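Sensor protein (Haloarcula marismortui ATCC 43049, PDB 3BWL) probably acts as a phosphorelay sensor histidine kinase, of which this chain is a PAS domain that binds 1H-indole-3-carbaldehyde in the crystal. Local coordinates at residues Ser26-Asp31 / Leu119-Asp124; Thr76-Phe81 / Val105-Phe110. All coordinates share one frame; numbering follows the deposited sequence. Where two conformers were deposited one is given.

Contact 1 pairs segment 26-31, whose strand starts at Met29, with the C-terminal strand at 119-124 inside the five-stranded antiparallel sheet, and every residue that touches is buried. Contact 2, nested within the chain loop that contact 1 closes, their centres about 14 Å apart, packs segment 76-81, the last part of a helix and the turn after it, on strand 105-110 of the same sheet and is only partly buried. The first rests on backbone hydrogen bonds and a salt bridge, the second on apolar side chains and one arginine-to-carbonyl bond. Strands 119-124 and 105-110 are neighbours, joined for instance by Ile121 O and His106 N at 2.8 Å. Both contacts reach the bound indole aldehyde and the second subunit.

Contact 1 of 2, residues Ser26-Asp31 / Leu119-Asp124; sequences SPDMID and LAISRD. With I3A (1H-indole-3-carbaldehyde), chain F.
Met29 and Ser122 form a hydrogen-bonded antiparallel pair, with Ser122 N donating to Met29 O at 2.9 Å. Asp31 and Ala120 form the next such pair, and the Ala120 N to Asp31 O bond (2.9 Å, 167° at the hydrogen) is nearly straight. Between them Ile30 faces Ile121 in a non-hydrogen-bonded pair. These two side chains lie alongside each other, Ile30 CG1 meeting Ile121 CD1 at 3.7 Å, while Ile30 CG2 presses tightly on Leu119 CD1 at 3.4 Å. Asp28, just before strand 29-31, is gripped side-on by Arg123: Asp28 OD2 lies near the guanidinium plane, at its edge, and accepts from both NE and NH2, Arg123 NH2 reaching Asp28 OD2 at 2.9 Å on the syn lone pair. The bend of Arg123 at chi3 (-64°) turns the guanidinium back toward this carboxylate, whose OD1 also accepts from His106 of the second subunit.

On the face bearing Met29, Asp31, Ala120 and Ser122, a water lies 2.7 Å from Asp31 OD1 and equally near Ser122 OG, which also bonds Tyr93. Asp31 OD2 approaches the aldehyde O of the ligand to 2.7 Å, and Ala120 CB borders the same aldehyde. This is the central strand pairing of the PAS fold, with Asp31 and Ala120 at the aldehyde end of the ligand in its pocket.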
loop_
_atom_site.group_PDB
_atom_site.type_symbol
_atom_site.label_atom_id
_atom_site.label_comp_id
_atom_site.label_asym_id
_atom_site.label_seq_id
_atom_site.Cartn_x
_atom_site.Cartn_y
_atom_site.Cartn_z
ATOM N N SER A 26 -6.195 -0.521 0.434
ATOM C CA SER A 26 -5.115 -1.538 0.345
ATOM C C SER A 26 -5.629 -2.936 0.803
ATOM O O SER A 26 -6.162 -3.049 1.881
ATOM C CB SER A 26 -3.928 -1.126 1.222
ATOM O OG SER A 26 -2.947 -2.156 1.145
ATOM N N PRO A 27 -5.485 -3.998 -0.031
ATOM C CA PRO A 27 -5.990 -5.321 0.412
ATOM C C PRO A 27 -5.190 -5.851 1.604
ATOM O O PRO A 27 -5.668 -6.717 2.336
ATOM C CB PRO A 27 -5.840 -6.212 -0.816
ATOM C CG PRO A 27 -4.817 -5.508 -1.689
ATOM C CD PRO A 27 -5.003 -4.030 -1.423
ATOM N N ASP A 28 -3.969 -5.317 1.786
ATOM C CA ASP A 28 -3.138 -5.658 2.943
ATOM C C ASP A 28 -3.187 -4.544 3.992
ATOM O O ASP A 28 -3.462 -3.383 3.691
ATOM C CB ASP A 28 -1.679 -5.912 2.532
ATOM C CG ASP A 28 -1.521 -7.154 1.675
ATOM O OD1 ASP A 28 -2.120 -8.206 1.969
ATOM O OD2 ASP A 28 -0.786 -7.072 0.675
HETATM N N MSE A 29 -2.997 -4.937 5.245
HETATM C CA MSE A 29 -3.064 -3.994 6.378
HETATM C C MSE A 29 -1.834 -3.097 6.350
HETATM O O MSE A 29 -0.727 -3.580 6.006
HETATM C CB MSE A 29 -3.058 -4.784 7.679
HETATM C CG MSE A 29 -4.194 -5.803 7.738
HETATM SE SE MSE A 29 -3.934 -7.116 9.129
HETATM C CE MSE A 29 -3.891 -5.969 10.662
ATOM N N ILE A 30 -2.015 -1.808 6.702
ATOM C CA ILE A 30 -0.897 -0.874 6.789
ATOM C C ILE A 30 -0.878 -0.170 8.157
ATOM O O ILE A 30 -1.910 0.308 8.630
ATOM C CB ILE A 30 -1.032 0.211 5.720
ATOM C CG1 ILE A 30 -1.129 -0.425 4.330
ATOM C CG2 ILE A 30 0.198 1.201 5.830
ATOM C CD1 ILE A 30 -1.340 0.634 3.168
ATOM N N ASP A 31 0.283 -0.114 8.801
ATOM C CA ASP A 31 0.418 0.735 9.967
ATOM C C ASP A 31 1.743 1.469 9.838
ATOM O O ASP A 31 2.670 1.005 9.116
ATOM C CB ASP A 31 0.352 -0.063 11.283
ATOM C CG ASP A 31 1.477 -1.088 11.418
ATOM O OD1 ASP A 31 1.309 -2.252 10.979
ATOM O OD2 ASP A 31 2.533 -0.737 12.036
ATOM N N LEU A 119 7.071 1.846 8.184
ATOM C CA LEU A 119 5.854 1.543 7.435
ATOM C C LEU A 119 5.802 0.032 7.336
ATOM O O LEU A 119 6.749 -0.604 6.838
ATOM C CB LEU A 119 5.959 2.165 6.047
ATOM C CG LEU A 119 4.837 1.939 5.037
ATOM C CD1 LEU A 119 3.435 2.287 5.571
ATOM C CD2 LEU A 119 5.193 2.721 3.718
ATOM N N ALA A 120 4.694 -0.540 7.807
ATOM C CA ALA A 120 4.505 -1.991 7.882
ATOM C C ALA A 120 3.308 -2.408 7.054
ATOM O O ALA A 120 2.222 -1.916 7.238
ATOM C CB ALA A 120 4.325 -2.442 9.324
ATOM N N ILE A 121 3.554 -3.285 6.101
ATOM C CA ILE A 121 2.486 -3.884 5.311
ATOM C C ILE A 121 2.351 -5.353 5.773
ATOM O O ILE A 121 3.271 -6.175 5.602
ATOM C CB ILE A 121 2.783 -3.795 3.765
ATOM C CG1 ILE A 121 3.280 -2.391 3.349
ATOM C CG2 ILE A 121 1.582 -4.255 2.965
ATOM C CD1 ILE A 121 2.382 -1.215 3.681
ATOM N N SER A 122 1.220 -5.676 6.370
ATOM C CA SER A 122 0.970 -7.044 6.905
ATOM C C SER A 122 0.048 -7.837 5.990
ATOM O O SER A 122 -1.048 -7.363 5.626
ATOM C CB SER A 122 0.385 -6.963 8.320
ATOM O OG SER A 122 1.231 -6.162 9.176
ATOM N N ARG A 123 0.519 -9.010 5.589
ATOM C CA ARG A 123 -0.230 -9.896 4.706
ATOM C C ARG A 123 -0.687 -11.137 5.486
ATOM O O ARG A 123 0.134 -11.834 6.067
ATOM C CB ARG A 123 0.588 -10.309 3.479
ATOM C CG ARG A 123 -0.237 -11.190 2.623
ATOM C CD ARG A 123 0.283 -11.320 1.243
ATOM N NE ARG A 123 0.245 -10.012 0.565
ATOM C CZ ARG A 123 0.620 -9.882 -0.702
ATOM N NH1 ARG A 123 1.022 -10.990 -1.363
ATOM N NH2 ARG A 123 0.591 -8.687 -1.288
ATOM N N ASP A 124 -1.991 -11.400 5.474
ATOM C CA ASP A 124 -2.556 -12.582 6.096
ATOM C C ASP A 124 -1.970 -13.845 5.425
ATOM O O ASP A 124 -1.992 -13.992 4.189
ATOM C CB ASP A 124 -4.091 -12.546 5.938
ATOM C CG ASP A 124 -4.819 -13.558 6.819
ATOM O OD1 ASP A 124 -4.208 -14.514 7.356
ATOM O OD2 ASP A 124 -6.044 -13.371 7.010
HETATM O O I3A F . 4.276 -2.807 12.275
HETATM C "C3'" I3A F . 3.698 -3.874 12.454
HETATM C C3 I3A F . 4.368 -4.971 13.235
HETATM C C2 I3A F . 3.669 -6.175 13.517
HETATM N N I3A F . 4.586 -6.885 14.255
HETATM C C8 I3A F . 5.745 -6.191 14.448
HETATM C C9 I3A F . 5.644 -4.946 13.834
HETATM C C4 I3A F . 6.723 -4.038 13.866
HETATM C C5 I3A F . 7.901 -4.389 14.577
HETATM C C6 I3A F . 7.991 -5.630 15.229
HETATM C C7 I3A F . 6.912 -6.533 15.151
HETATM O O HOH W 1 -3.665 -9.562 3.819
HETATM O O HOH W 2 0.358 -3.641 8.810
#

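Contact 2 of 2, residues Thr76-Phe81 / Val105-Phe110. With I3A (1H-indole-3-carbaldehyde), chain F.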
loop_
_atom_site.group_PDB
_atom_site.type_symbol
_atom_site.label_atom_id
_atom_site.label_comp_id
_atom_site.label_asym_id
_atom_site.label_seq_id
_atom_site.Cartn_x
_atom_site.Cartn_y
_atom_site.Cartn_z
ATOM N N THR A 76 14.085 -4.151 19.933
ATOM C CA THR A 76 15.254 -4.778 19.300
ATOM C C THR A 76 15.069 -4.853 17.779
ATOM O O THR A 76 15.981 -4.506 17.017
ATOM C CB THR A 76 15.474 -6.202 19.846
ATOM O OG1 THR A 76 15.689 -6.133 21.270
ATOM C CG2 THR A 76 16.706 -6.838 19.181
ATOM N N GLN A 77 13.893 -5.303 17.328
ATOM C CA GLN A 77 13.620 -5.347 15.891
ATOM C C GLN A 77 13.838 -3.978 15.221
ATOM O O GLN A 77 14.562 -3.881 14.215
ATOM C CB GLN A 77 12.172 -5.800 15.638
ATOM C CG GLN A 77 11.812 -6.036 14.161
ATOM C CD GLN A 77 12.379 -7.328 13.607
ATOM O OE1 GLN A 77 13.547 -7.649 13.824
ATOM N NE2 GLN A 77 11.551 -8.088 12.900
ATOM N N LEU A 78 13.203 -2.946 15.768
ATOM C CA LEU A 78 13.208 -1.592 15.128
ATOM C C LEU A 78 14.596 -0.943 15.160
ATOM O O LEU A 78 15.018 -0.327 14.170
ATOM C CB LEU A 78 12.187 -0.688 15.805
ATOM C CG LEU A 78 10.724 -1.123 15.771
ATOM C CD1 LEU A 78 9.797 -0.123 16.537
ATOM C CD2 LEU A 78 10.284 -1.286 14.297
ATOM N N SER A 79 15.309 -1.107 16.277
ATOM C CA SER A 79 16.625 -0.461 16.427
ATOM C C SER A 79 17.670 -1.010 15.439
ATOM O O SER A 79 18.639 -0.325 15.129
ATOM C CB SER A 79 17.126 -0.551 17.872
ATOM O OG SER A 79 17.337 -1.898 18.237
ATOM N N GLY A 80 17.466 -2.238 14.942
ATOM C CA GLY A 80 18.409 -2.852 14.002
ATOM C C GLY A 80 18.287 -2.328 12.562
ATOM O O GLY A 80 19.187 -2.526 11.768
ATOM N N PHE A 81 17.186 -1.659 12.230
ATOM C CA PHE A 81 16.961 -1.108 10.859
ATOM C C PHE A 81 17.808 0.116 10.530
ATOM O O PHE A 81 17.855 1.082 11.309
ATOM C CB PHE A 81 15.484 -0.724 10.686
ATOM C CG PHE A 81 14.618 -1.857 10.281
ATOM C CD1 PHE A 81 14.305 -2.871 11.186
ATOM C CD2 PHE A 81 14.073 -1.908 8.977
ATOM C CE1 PHE A 81 13.470 -3.930 10.821
ATOM C CE2 PHE A 81 13.226 -2.993 8.612
ATOM C CZ PHE A 81 12.942 -3.978 9.527
ATOM N N VAL A 105 4.848 -9.656 7.890
ATOM C CA VAL A 105 4.999 -8.211 7.908
ATOM C C VAL A 105 6.158 -7.833 7.014
ATOM O O VAL A 105 7.249 -8.444 7.108
ATOM C CB VAL A 105 5.347 -7.690 9.350
ATOM C CG1 VAL A 105 5.405 -6.203 9.353
ATOM C CG2 VAL A 105 4.307 -8.142 10.352
ATOM N N HIS A 106 5.924 -6.905 6.092
ATOM C CA HIS A 106 7.049 -6.314 5.334
ATOM C C HIS A 106 7.254 -4.917 5.920
ATOM O O HIS A 106 6.409 -4.037 5.753
ATOM C CB HIS A 106 6.728 -6.256 3.807
ATOM C CG HIS A 106 7.931 -6.100 2.933
ATOM N ND1 HIS A 106 7.857 -6.150 1.556
ATOM C CD2 HIS A 106 9.243 -5.903 3.232
ATOM C CE1 HIS A 106 9.072 -5.992 1.041
ATOM N NE2 HIS A 106 9.933 -5.856 2.037
ATOM N N LEU A 107 8.400 -4.732 6.618
ATOM C CA LEU A 107 8.621 -3.533 7.360
ATOM C C LEU A 107 9.733 -2.685 6.728
ATOM O O LEU A 107 10.775 -3.213 6.310
ATOM C CB LEU A 107 9.012 -3.914 8.791
ATOM C CG LEU A 107 9.261 -2.816 9.830
ATOM C CD1 LEU A 107 7.955 -2.103 10.113
ATOM C CD2 LEU A 107 9.731 -3.444 11.129
ATOM N N LEU A 108 9.505 -1.373 6.701
ATOM C CA LEU A 108 10.439 -0.412 6.108
ATOM C C LEU A 108 10.755 0.680 7.109
ATOM O O LEU A 108 9.839 1.201 7.728
ATOM C CB LEU A 108 9.751 0.259 4.892
ATOM C CG LEU A 108 10.456 1.478 4.280
ATOM C CD1 LEU A 108 11.856 1.135 3.663
ATOM C CD2 LEU A 108 9.583 2.167 3.245
ATOM N N ARG A 109 12.035 1.051 7.281
ATOM C CA ARG A 109 12.366 2.252 8.044
ATOM C C ARG A 109 12.592 3.333 6.993
ATOM O O ARG A 109 13.308 3.090 6.011
ATOM C CB ARG A 109 13.672 2.071 8.866
ATOM C CG ARG A 109 14.026 3.346 9.665
ATOM C CD ARG A 109 15.142 3.129 10.712
ATOM N NE ARG A 109 14.842 3.910 11.911
ATOM C CZ ARG A 109 15.215 3.606 13.155
ATOM N NH1 ARG A 109 15.965 2.540 13.413
ATOM N NH2 ARG A 109 14.836 4.392 14.149
ATOM N N PHE A 110 11.980 4.502 7.171
ATOM C CA PHE A 110 12.156 5.578 6.170
ATOM C C PHE A 110 11.842 6.927 6.747
ATOM O O PHE A 110 11.341 7.037 7.874
ATOM C CB PHE A 110 11.344 5.309 4.899
ATOM C CG PHE A 110 9.849 5.617 5.011
ATOM C CD1 PHE A 110 9.212 6.319 3.993
ATOM C CD2 PHE A 110 9.092 5.200 6.102
ATOM C CE1 PHE A 110 7.836 6.563 4.058
ATOM C CE2 PHE A 110 7.717 5.453 6.174
ATOM C CZ PHE A 110 7.108 6.128 5.150
HETATM O O I3A F . 4.276 -2.807 12.275
HETATM C "C3'" I3A F . 3.698 -3.874 12.454
HETATM C C3 I3A F . 4.368 -4.971 13.235
HETATM C C2 I3A F . 3.669 -6.175 13.517
HETATM N N I3A F . 4.586 -6.885 14.255
HETATM C C8 I3A F . 5.745 -6.191 14.448
HETATM C C9 I3A F . 5.644 -4.946 13.834
HETATM C C4 I3A F . 6.723 -4.038 13.866
HETATM C C5 I3A F . 7.901 -4.389 14.577
HETATM C C6 I3A F . 7.991 -5.630 15.229
HETATM C C7 I3A F . 6.912 -6.533 15.151
#
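The indole end of the PAS ligand pocket is bordered here by Gln77 and Leu78 of the helix and Val105 of the sheet. Leu78 CD2 comes within 3.9 Å of ligand atom C5, Gln77 CG within 4.0 Å of C6, and Val105 CG2 within 3.8 Å of C2, which places the helix by the six-membered ring and the strand by the pyrrole side. The same Leu78 CD2 also touches Leu107 CD2, the two leucines crossing at about a right angle, and this methyl thereby contacts both sheet and ligand.

Phe81, in the turn after the helix, supplies the largest share of the surface of segment 76-81. Its CZ rests on Leu107 CD2 at 3.6 Å, and the carbonyl O of Leu107 lies at the ring edge, near the ring plane, close to CE2. With Leu107 CG anti to the backbone N (chi1 -178°), the isobutyl group extends from the strand to meet Phe81 and Leu78. Farther along, the side chains of Arg109 and Phe81 pass each other at a slant, Arg109 CB lying 3.8 Å from Phe81 CB. Arg109 NH1 donates to Phe81 O at 3.2 Å with an angle of 152° at the hydrogen. The donor is tilted 20° from the carbonyl plane. Leu78 O is marginally nearer NH1, but the angle is too poor for a bond. The other end of this guanidinium is held by a salt bridge from NH2 to Asp116.

Around this packing, Leu78 and Arg109 also touch Phe118 on strand 115-124, while Gln77 lies on Arg87 and Phe89 of strand 86-94. The C-terminal part of helix 71-79 is thus held against the sheet.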